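Local coordinates for protein oxaloacetate acetyl hydrolase (PDB 3LYE) that is an enzyme of the phosphoenolpyruvate phosphomutase family, built on a TIM-barrel fold, and carries bound calcium, at residues A93-G98 and A118-E123. Residues are numbered along the deposited sequence; the frame is centred on the assembly and turned at random.
Sequences ADMDTG and AGAHLE. With CA (calcium ion), chain B.
Asp94 and His121 meet on neighbouring parallel strands, 91-94 and 119-122, joined by helix 102-114 in a beta-alpha-beta crossover. Asp94 CA sits over one face of the His121 ring, a CH-pi contact of 3.9 Å to the centroid. The Asp94 carboxylate plane is turned 28° from the ring plane, and its OD1 comes to 3.1 Å from His121 CE1. With CG anti to the backbone N (chi1 -174°), Asp94 reaches the calcium through OD2 at 2.5 Å. Its OD1 accepts from metal-bound water 1 and from Asp96 N, 2.7 Å away and above the carboxylate plane, which closes an Asx turn. Asp96 adds OD1 to the metal at 2.4 Å, while Tyr99 holds its OD2. Waters fill the rest of the modelled shell, one of them doubtfully close.

Glu123 reaches that shell through water. Its OE1 accepts from metal-bound water 3. Its OE2 accepts from water 1, which thus bridges to Asp94 OD1, and from water 2, which bonds to His121 ND1 in the ring plane. Tyr50 OH hydrogen-bonds NE2; with partners on both nitrogens the ring's rotation is probably restricted.

Away from the His121 ring, Met95 CG packs on Ala120 CB at 3.8 Å. Bent at chi3 (-77°), Met95 brings CE against Leu122 CD1. Just past the strand, Met95 N donates to His121 O. Further on, Glu123 N donates to Asp96 O within the type II' turn of residues 95-98.

Three carboxylates gather at this strand end. The calcium and its waters probably offset their mutual repulsion, with Glu123 a second-shell residue.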
loop_
_atom_site.group_PDB
_atom_site.type_symbol
_atom_site.label_atom_id
_atom_site.label_comp_id
_atom_site.label_asym_id
_atom_site.label_seq_id
_atom_site.Cartn_x
_atom_site.Cartn_y
_atom_site.Cartn_z
ATOM N N ALA A 93 -9.905 -16.077 -6.355
ATOM C CA ALA A 93 -10.237 -14.857 -5.661
ATOM C C ALA A 93 -11.409 -14.139 -6.278
ATOM O O ALA A 93 -11.617 -14.179 -7.481
ATOM C CB ALA A 93 -9.056 -13.906 -5.664
ATOM N N ASP A 94 -12.215 -13.529 -5.421
ATOM C CA ASP A 94 -13.302 -12.705 -5.889
ATOM C C ASP A 94 -12.683 -11.520 -6.641
ATOM O O ASP A 94 -11.647 -10.999 -6.192
ATOM C CB ASP A 94 -14.006 -12.148 -4.632
ATOM C CG ASP A 94 -15.272 -11.359 -4.896
ATOM O OD1 ASP A 94 -15.638 -11.130 -6.068
ATOM O OD2 ASP A 94 -15.913 -10.980 -3.869
ATOM N N MET A 95 -13.221 -11.168 -7.812
ATOM C CA MET A 95 -12.773 -9.980 -8.522
ATOM C C MET A 95 -13.972 -9.024 -8.735
ATOM O O MET A 95 -13.917 -8.091 -9.524
ATOM C CB MET A 95 -11.950 -10.198 -9.785
ATOM C CG MET A 95 -12.695 -10.805 -10.942
ATOM S SD MET A 95 -11.737 -10.819 -12.485
ATOM C CE MET A 95 -11.909 -9.110 -12.961
ATOM N N ASP A 96 -15.071 -9.300 -8.027
ATOM C CA ASP A 96 -16.242 -8.445 -8.077
ATOM C C ASP A 96 -16.643 -8.126 -9.533
ATOM O O ASP A 96 -16.890 -9.069 -10.285
ATOM C CB ASP A 96 -15.971 -7.214 -7.205
ATOM C CG ASP A 96 -15.794 -7.575 -5.767
ATOM O OD1 ASP A 96 -16.800 -7.893 -5.147
ATOM O OD2 ASP A 96 -14.657 -7.601 -5.275
ATOM N N THR A 97 -16.764 -6.851 -9.889
ATOM C CA THR A 97 -17.130 -6.475 -11.229
ATOM C C THR A 97 -15.897 -5.975 -12.021
ATOM O O THR A 97 -16.023 -5.501 -13.156
ATOM C CB THR A 97 -18.170 -5.369 -11.265
ATOM O OG1 THR A 97 -17.581 -4.205 -10.728
ATOM C CG2 THR A 97 -19.422 -5.680 -10.446
ATOM N N GLY A 98 -14.699 -6.139 -11.464
ATOM C CA GLY A 98 -13.515 -5.676 -12.147
ATOM C C GLY A 98 -13.086 -4.278 -11.765
ATOM O O GLY A 98 -12.140 -3.762 -12.334
ATOM N N ALA A 118 -4.818 -18.060 -9.186
ATOM C CA ALA A 118 -5.222 -19.132 -10.097
ATOM C C ALA A 118 -6.457 -18.893 -10.914
ATOM O O ALA A 118 -6.576 -19.371 -12.059
ATOM C CB ALA A 118 -5.352 -20.445 -9.347
ATOM N N GLY A 119 -7.403 -18.180 -10.357
ATOM C CA GLY A 119 -8.641 -17.889 -11.030
ATOM C C GLY A 119 -9.435 -16.860 -10.240
ATOM O O GLY A 119 -9.061 -16.496 -9.118
ATOM N N ALA A 120 -10.528 -16.393 -10.817
ATOM C CA ALA A 120 -11.371 -15.405 -10.172
ATOM C C ALA A 120 -12.745 -15.365 -10.768
ATOM O O ALA A 120 -12.934 -15.746 -11.918
ATOM C CB ALA A 120 -10.745 -13.999 -10.348
ATOM N N HIS A 121 -13.725 -14.914 -9.979
ATOM C CA HIS A 121 -15.111 -14.758 -10.428
ATOM C C HIS A 121 -15.411 -13.281 -10.667
ATOM O O HIS A 121 -15.079 -12.396 -9.864
ATOM C CB HIS A 121 -16.133 -15.488 -9.567
ATOM C CG HIS A 121 -16.229 -15.079 -8.129
ATOM N ND1 HIS A 121 -16.907 -13.958 -7.702
ATOM C CD2 HIS A 121 -15.856 -15.742 -7.010
ATOM C CE1 HIS A 121 -16.916 -13.942 -6.376
ATOM N NE2 HIS A 121 -16.261 -14.995 -5.931
ATOM N N LEU A 122 -16.080 -13.058 -11.800
ATOM C CA LEU A 122 -16.446 -11.734 -12.338
ATOM C C LEU A 122 -17.936 -11.741 -12.578
ATOM O O LEU A 122 -18.428 -12.582 -13.308
ATOM C CB LEU A 122 -15.638 -11.561 -13.633
ATOM C CG LEU A 122 -15.900 -10.334 -14.483
ATOM C CD1 LEU A 122 -15.757 -9.062 -13.688
ATOM C CD2 LEU A 122 -14.911 -10.335 -15.661
ATOM N N GLU A 123 -18.628 -10.788 -11.974
ATOM C CA GLU A 123 -20.065 -10.703 -12.005
ATOM C C GLU A 123 -20.693 -9.620 -12.815
ATOM O O GLU A 123 -20.018 -8.769 -13.391
ATOM C CB GLU A 123 -20.541 -10.616 -10.531
ATOM C CG GLU A 123 -20.283 -9.258 -9.899
ATOM C CD GLU A 123 -20.071 -9.292 -8.386
ATOM O OE1 GLU A 123 -20.344 -8.268 -7.736
ATOM O OE2 GLU A 123 -19.587 -10.301 -7.856
HETATM CA CA CA B . -17.948 -9.534 -3.859
HETATM O O HOH W 1 -18.292 -10.972 -5.710
HETATM O O HOH W 2 -17.693 -11.716 -9.008
HETATM O O HOH W 3 -19.805 -8.468 -5.080
HETATM O O HOH W 4 -16.943 -8.441 -2.071
HETATM O O HOH W 5 -19.940 -8.895 -2.436
HETATM O O HOH W 6 -18.233 -11.297 -2.974
#